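PDB 5JP6: putative polysaccharide deacetylase, which probably removes acetyl groups from peptidoglycan as a zinc-binding deacetylase of carbohydrate esterase family 4. Local coordinates for residues H120-A134 against R339-E351. The protein carries 1 engineered substitution. Numbering follows the deposited sequence.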
loop_
_atom_site.group_PDB
_atom_site.type_symbol
_atom_site.label_atom_id
_atom_site.label_comp_id
_atom_site.label_asym_id
_atom_site.label_seq_id
_atom_site.Cartn_x
_atom_site.Cartn_y
_atom_site.Cartn_z
ATOM N N HIS A 120 -14.990 14.819 -1.637
ATOM C CA HIS A 120 -13.980 14.889 -2.706
ATOM C C HIS A 120 -14.029 13.600 -3.539
ATOM O O HIS A 120 -14.114 13.650 -4.769
ATOM C CB HIS A 120 -12.582 15.095 -2.131
ATOM C CG HIS A 120 -11.489 14.805 -3.106
ATOM N ND1 HIS A 120 -11.072 15.708 -4.055
ATOM C CD2 HIS A 120 -10.746 13.695 -3.295
ATOM C CE1 HIS A 120 -10.111 15.173 -4.784
ATOM N NE2 HIS A 120 -9.891 13.955 -4.335
ATOM N N PHE A 121 -13.997 12.435 -2.882
ATOM C CA PHE A 121 -14.039 11.150 -3.651
ATOM C C PHE A 121 -15.382 10.946 -4.329
ATOM O O PHE A 121 -15.398 10.368 -5.388
ATOM C CB PHE A 121 -13.609 9.965 -2.818
ATOM C CG PHE A 121 -12.102 9.921 -2.592
ATOM C CD1 PHE A 121 -11.168 9.682 -3.604
ATOM C CD2 PHE A 121 -11.647 10.182 -1.324
ATOM C CE1 PHE A 121 -9.822 9.631 -3.308
ATOM C CE2 PHE A 121 -10.323 10.131 -1.031
ATOM C CZ PHE A 121 -9.406 9.884 -2.031
ATOM N N ASP A 122 -16.475 11.480 -3.782
ATOM C CA ASP A 122 -17.767 11.461 -4.479
ATOM C C ASP A 122 -17.655 12.188 -5.814
ATOM O O ASP A 122 -18.099 11.707 -6.870
ATOM C CB ASP A 122 -18.848 12.141 -3.650
ATOM C CG ASP A 122 -19.303 11.327 -2.437
ATOM O OD1 ASP A 122 -18.998 10.110 -2.323
ATOM O OD2 ASP A 122 -19.998 11.934 -1.573
ATOM N N GLU A 123 -17.055 13.365 -5.758
ATOM C CA GLU A 123 -16.918 14.205 -6.958
ATOM C C GLU A 123 -16.023 13.530 -7.991
ATOM O O GLU A 123 -16.330 13.485 -9.196
ATOM C CB GLU A 123 -16.329 15.557 -6.573
ATOM C CG GLU A 123 -17.248 16.447 -5.776
ATOM C CD GLU A 123 -16.542 17.674 -5.216
ATOM O OE1 GLU A 123 -15.356 17.883 -5.531
ATOM O OE2 GLU A 123 -17.193 18.472 -4.502
ATOM N N GLN A 124 -14.947 12.921 -7.491
ATOM C CA GLN A 124 -14.002 12.176 -8.349
ATOM C C GLN A 124 -14.664 11.005 -9.055
ATOM O O GLN A 124 -14.367 10.721 -10.182
ATOM C CB GLN A 124 -12.812 11.682 -7.542
ATOM C CG GLN A 124 -11.942 12.793 -6.955
ATOM C CD GLN A 124 -11.214 13.544 -8.027
ATOM O OE1 GLN A 124 -10.381 12.987 -8.727
ATOM N NE2 GLN A 124 -11.533 14.808 -8.173
ATOM N N ARG A 125 -15.580 10.347 -8.362
ATOM C CA ARG A 125 -16.263 9.189 -8.878
ATOM C C ARG A 125 -17.179 9.546 -10.068
ATOM O O ARG A 125 -17.424 8.713 -10.957
ATOM C CB ARG A 125 -17.071 8.576 -7.696
ATOM C CG ARG A 125 -17.291 7.130 -7.705
ATOM C CD ARG A 125 -17.936 6.668 -6.408
ATOM N NE ARG A 125 -17.020 6.638 -5.284
ATOM C CZ ARG A 125 -17.163 7.363 -4.185
ATOM N NH1 ARG A 125 -18.251 8.112 -4.000
ATOM N NH2 ARG A 125 -16.219 7.334 -3.242
ATOM N N GLU A 126 -17.670 10.782 -10.115
ATOM C CA GLU A 126 -18.680 11.204 -11.111
ATOM C C GLU A 126 -18.207 11.024 -12.538
ATOM O O GLU A 126 -18.996 10.703 -13.434
ATOM C CB GLU A 126 -19.034 12.689 -10.925
ATOM C CG GLU A 126 -19.878 12.987 -9.691
ATOM C CD GLU A 126 -20.163 14.484 -9.520
ATOM O OE1 GLU A 126 -20.080 15.244 -10.527
ATOM O OE2 GLU A 126 -20.432 14.911 -8.376
ATOM N N SER A 127 -16.925 11.243 -12.772
ATOM C CA SER A 127 -16.407 11.217 -14.123
ATOM C C SER A 127 -15.831 9.868 -14.539
ATOM O O SER A 127 -15.267 9.751 -15.629
ATOM C CB SER A 127 -15.368 12.328 -14.312
ATOM O OG SER A 127 -14.271 12.147 -13.447
ATOM N N MET A 128 -15.981 8.858 -13.685
ATOM C CA MET A 128 -15.488 7.531 -14.023
ATOM C C MET A 128 -16.550 6.660 -14.608
ATOM O O MET A 128 -17.637 6.567 -14.065
ATOM C CB MET A 128 -14.958 6.852 -12.797
ATOM C CG MET A 128 -13.727 7.552 -12.308
ATOM S SD MET A 128 -13.407 7.026 -10.646
ATOM C CE MET A 128 -12.060 5.935 -10.996
ATOM N N SER A 129 -16.205 5.970 -15.710
ATOM C CA SER A 129 -17.170 5.040 -16.314
ATOM C C SER A 129 -17.334 3.793 -15.489
ATOM O O SER A 129 -18.392 3.152 -15.537
ATOM C CB SER A 129 -16.842 4.725 -17.771
ATOM O OG SER A 129 -15.730 3.884 -17.848
ATOM N N VAL A 130 -16.303 3.461 -14.706
ATOM C CA VAL A 130 -16.324 2.296 -13.802
ATOM C C VAL A 130 -15.979 2.732 -12.391
ATOM O O VAL A 130 -14.836 2.654 -11.981
ATOM C CB VAL A 130 -15.393 1.151 -14.264
ATOM C CG1 VAL A 130 -15.626 -0.059 -13.395
ATOM C CG2 VAL A 130 -15.652 0.801 -15.726
ATOM N N PRO A 131 -16.949 3.305 -11.703
ATOM C CA PRO A 131 -16.620 3.862 -10.400
ATOM C C PRO A 131 -16.271 2.777 -9.388
ATOM O O PRO A 131 -16.671 1.634 -9.545
ATOM C CB PRO A 131 -17.895 4.626 -10.007
ATOM C CG PRO A 131 -18.983 3.944 -10.765
ATOM C CD PRO A 131 -18.350 3.543 -12.072
ATOM N N GLY A 132 -15.483 3.158 -8.393
ATOM C CA GLY A 132 -15.185 2.341 -7.261
ATOM C C GLY A 132 -15.587 3.035 -5.979
ATOM O O GLY A 132 -16.227 4.061 -6.025
ATOM N N HIS A 133 -15.291 2.414 -4.849
ATOM C CA HIS A 133 -15.549 2.989 -3.556
ATOM C C HIS A 133 -14.687 2.275 -2.542
ATOM O O HIS A 133 -14.843 1.066 -2.339
ATOM C CB HIS A 133 -17.000 2.848 -3.128
ATOM C CG HIS A 133 -17.436 3.929 -2.215
ATOM N ND1 HIS A 133 -16.786 4.208 -1.037
ATOM C CD2 HIS A 133 -18.456 4.809 -2.310
ATOM C CE1 HIS A 133 -17.376 5.235 -0.454
ATOM N NE2 HIS A 133 -18.398 5.616 -1.208
ATOM N N ALA A 134 -13.828 3.034 -1.874
ATOM C CA ALA A 134 -12.920 2.431 -0.926
ATOM C C ALA A 134 -13.553 2.079 0.402
ATOM O O ALA A 134 -12.949 1.356 1.172
ATOM C CB ALA A 134 -11.742 3.331 -0.670
ATOM N N ARG A 339 -6.076 5.175 -0.309
ATOM C CA ARG A 339 -7.502 5.159 -0.642
ATOM C C ARG A 339 -7.743 5.316 -2.123
ATOM O O ARG A 339 -8.557 4.582 -2.724
ATOM C CB ARG A 339 -8.284 6.210 0.137
ATOM C CG ARG A 339 -9.699 6.287 -0.367
ATOM C CD ARG A 339 -10.626 7.013 0.547
ATOM N NE ARG A 339 -11.968 6.990 -0.022
ATOM C CZ ARG A 339 -12.987 7.695 0.424
ATOM N NH1 ARG A 339 -12.852 8.437 1.504
ATOM N NH2 ARG A 339 -14.157 7.590 -0.180
ATOM N N ARG A 340 -7.025 6.241 -2.749
ATOM C CA ARG A 340 -7.343 6.551 -4.146
ATOM C C ARG A 340 -7.069 5.354 -5.051
ATOM O O ARG A 340 -7.753 5.168 -6.032
ATOM C CB ARG A 340 -6.570 7.765 -4.611
ATOM C CG ARG A 340 -7.050 8.340 -5.923
ATOM C CD ARG A 340 -6.351 9.671 -6.186
ATOM N NE ARG A 340 -6.421 10.626 -5.094
ATOM C CZ ARG A 340 -7.350 11.587 -4.936
ATOM N NH1 ARG A 340 -8.382 11.697 -5.739
ATOM N NH2 ARG A 340 -7.233 12.441 -3.950
ATOM N N THR A 341 -6.095 4.536 -4.667
ATOM C CA THR A 341 -5.834 3.303 -5.404
ATOM C C THR A 341 -7.021 2.351 -5.366
ATOM O O THR A 341 -7.396 1.757 -6.414
ATOM C CB THR A 341 -4.544 2.662 -4.898
ATOM O OG1 THR A 341 -3.461 3.566 -5.134
ATOM C CG2 THR A 341 -4.249 1.300 -5.560
ATOM N N ALA A 342 -7.653 2.221 -4.195
ATOM C CA ALA A 342 -8.882 1.400 -4.104
ATOM C C ALA A 342 -9.996 2.056 -4.961
ATOM O O ALA A 342 -10.748 1.351 -5.670
ATOM C CB ALA A 342 -9.314 1.205 -2.655
ATOM N N GLU A 343 -10.107 3.400 -4.933
ATOM C CA GLU A 343 -11.160 4.066 -5.670
ATOM C C GLU A 343 -11.052 3.833 -7.176
ATOM O O GLU A 343 -12.069 3.793 -7.856
ATOM C CB GLU A 343 -11.129 5.585 -5.409
ATOM C CG GLU A 343 -11.429 5.999 -3.978
ATOM C CD GLU A 343 -12.909 5.983 -3.643
ATOM O OE1 GLU A 343 -13.791 6.110 -4.535
ATOM O OE2 GLU A 343 -13.220 5.892 -2.420
ATOM N N ILE A 344 -9.815 3.749 -7.691
ATOM C CA ILE A 344 -9.614 3.593 -9.133
ATOM C C ILE A 344 -9.433 2.141 -9.581
ATOM O O ILE A 344 -9.315 1.886 -10.783
ATOM C CB ILE A 344 -8.432 4.430 -9.663
ATOM C CG1 ILE A 344 -7.080 3.946 -9.110
ATOM C CG2 ILE A 344 -8.670 5.913 -9.362
ATOM C CD1 ILE A 344 -5.958 4.070 -10.100
ATOM N N MET A 345 -9.473 1.193 -8.638
ATOM C CA MET A 345 -9.077 -0.162 -9.006
ATOM C C MET A 345 -10.013 -0.806 -10.051
ATOM O O MET A 345 -9.528 -1.384 -11.045
ATOM C CB MET A 345 -8.871 -1.037 -7.776
ATOM C CG MET A 345 -8.198 -2.385 -8.072
ATOM S SD MET A 345 -6.589 -2.255 -8.916
ATOM C CE MET A 345 -5.676 -1.159 -7.838
ATOM N N PRO A 346 -11.354 -0.701 -9.863
ATOM C CA PRO A 346 -12.194 -1.284 -10.932
ATOM C C PRO A 346 -11.934 -0.678 -12.315
ATOM O O PRO A 346 -11.851 -1.394 -13.308
ATOM C CB PRO A 346 -13.614 -0.985 -10.445
ATOM C CG PRO A 346 -13.477 -0.929 -8.952
ATOM C CD PRO A 346 -12.151 -0.264 -8.685
ATOM N N GLN A 347 -11.726 0.627 -12.346
ATOM C CA GLN A 347 -11.503 1.328 -13.582
ATOM C C GLN A 347 -10.137 0.890 -14.208
ATOM O O GLN A 347 -10.002 0.670 -15.435
ATOM C CB GLN A 347 -11.541 2.823 -13.345
ATOM C CG GLN A 347 -11.459 3.616 -14.642
ATOM C CD GLN A 347 -12.820 3.787 -15.321
ATOM O OE1 GLN A 347 -13.696 4.378 -14.747
ATOM N NE2 GLN A 347 -13.009 3.214 -16.490
ATOM N N PHE A 348 -9.129 0.748 -13.359
ATOM C CA PHE A 348 -7.805 0.316 -13.779
ATOM C C PHE A 348 -7.862 -1.066 -14.407
ATOM O O PHE A 348 -7.286 -1.312 -15.457
ATOM C CB PHE A 348 -6.836 0.332 -12.592
ATOM C CG PHE A 348 -5.491 -0.245 -12.901
ATOM C CD1 PHE A 348 -4.611 0.425 -13.713
ATOM C CD2 PHE A 348 -5.104 -1.493 -12.411
ATOM C CE1 PHE A 348 -3.354 -0.094 -13.995
ATOM C CE2 PHE A 348 -3.870 -2.021 -12.727
ATOM C CZ PHE A 348 -2.999 -1.320 -13.505
ATOM N N LEU A 349 -8.541 -1.980 -13.721
ATOM C CA LEU A 349 -8.676 -3.326 -14.213
ATOM C C LEU A 349 -9.400 -3.381 -15.568
ATOM O O LEU A 349 -9.002 -4.131 -16.449
ATOM C CB LEU A 349 -9.339 -4.198 -13.154
ATOM C CG LEU A 349 -8.546 -4.384 -11.842
ATOM C CD1 LEU A 349 -9.420 -4.985 -10.746
ATOM C CD2 LEU A 349 -7.290 -5.184 -12.084
ATOM N N ARG A 350 -10.463 -2.601 -15.702
ATOM C CA ARG A 350 -11.169 -2.530 -16.968
ATOM C C ARG A 350 -10.255 -2.006 -18.072
ATOM O O ARG A 350 -10.249 -2.552 -19.178
ATOM C CB ARG A 350 -12.451 -1.697 -16.828
ATOM C CG ARG A 350 -13.235 -1.470 -18.133
ATOM C CD ARG A 350 -13.695 -2.723 -18.878
ATOM N NE ARG A 350 -14.054 -2.453 -20.279
ATOM C CZ ARG A 350 -15.245 -2.074 -20.730
ATOM N NH1 ARG A 350 -16.283 -1.915 -19.921
ATOM N NH2 ARG A 350 -15.402 -1.865 -22.029
ATOM N N GLU A 351 -9.471 -0.974 -17.783
ATOM C CA GLU A 351 -8.536 -0.454 -18.801
ATOM C C GLU A 351 -7.435 -1.470 -19.153
ATOM O O GLU A 351 -7.104 -1.573 -20.329
ATOM C CB GLU A 351 -7.945 0.871 -18.387
ATOM C CG GLU A 351 -8.876 2.034 -18.648
ATOM C CD GLU A 351 -9.150 2.168 -20.149
ATOM O OE1 GLU A 351 -8.162 2.249 -20.935
ATOM O OE2 GLU A 351 -10.337 2.140 -20.522
HETATM O O HOH W 1 -13.493 8.285 -6.180
HETATM O O HOH W 2 -16.643 8.916 -0.743
HETATM O O HOH W 3 -12.706 2.456 -10.312
HETATM O O HOH W 4 -14.041 5.693 -7.981
HETATM O O HOH W 5 -13.371 0.401 -5.439
#
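Glu-343 OE2 is gripped by three N-H groups: the backbone N of Ala-134, 3.0 Å away and reaching the oxygen from above the carboxylate plane, and NE and NH2 of Arg-339, which bind it side-on from one turn earlier in the same helix. The other oxygen, OE1, takes a salt bridge from Arg-125 NH2 at 3.0 Å on its syn side. A bend at chi2 (-79°) turns the glutamate's carboxylate in between the two arginines. Arg-125 NH1 continues the network to Asp-122 OD1 at 2.7 Å, while Arg-339 NH1 pairs with Glu-94 and Asp-118. The buried carboxylate is thus probably kept ionised, and it probably offsets the closeness of the two guanidinium groups.

Phe-121 fills the space beside this network. The guanidinium of Arg-339 lies over one face of its ring, the planes 27° apart, with Arg-339 CZ 3.3 Å from Phe-121 CD2. Beyond the ring, Arg-340 directs both terminal nitrogens at His-120 NE2, NH1 lying 3.1 Å from it; the histidine must therefore accept there. Asn-313 also binds Arg-340 NH1.

Farther along, the side-chain amide of Gln-347 binds the loop after helix 110-126 through both its ends. Its OE1 accepts from Val-130 N at 2.8 Å, and its NE2 donates to Ser-129 OG in a nearly straight bond (166°). Val-130 CG1 rests on Pro-346 CB, 3.7 Å away. Gly-132, without a side chain, lets the loop run close to the carbonyl of Glu-343, where waters link Val-130 O and Gly-132 N to that oxygen near the proline kink.

The whole is a buried salt-bridge network backed by amide hydrogen bonds to the loop, joining the N-terminal helical region to an outer helix of the NodB-homology deacetylase fold, away from the zinc site.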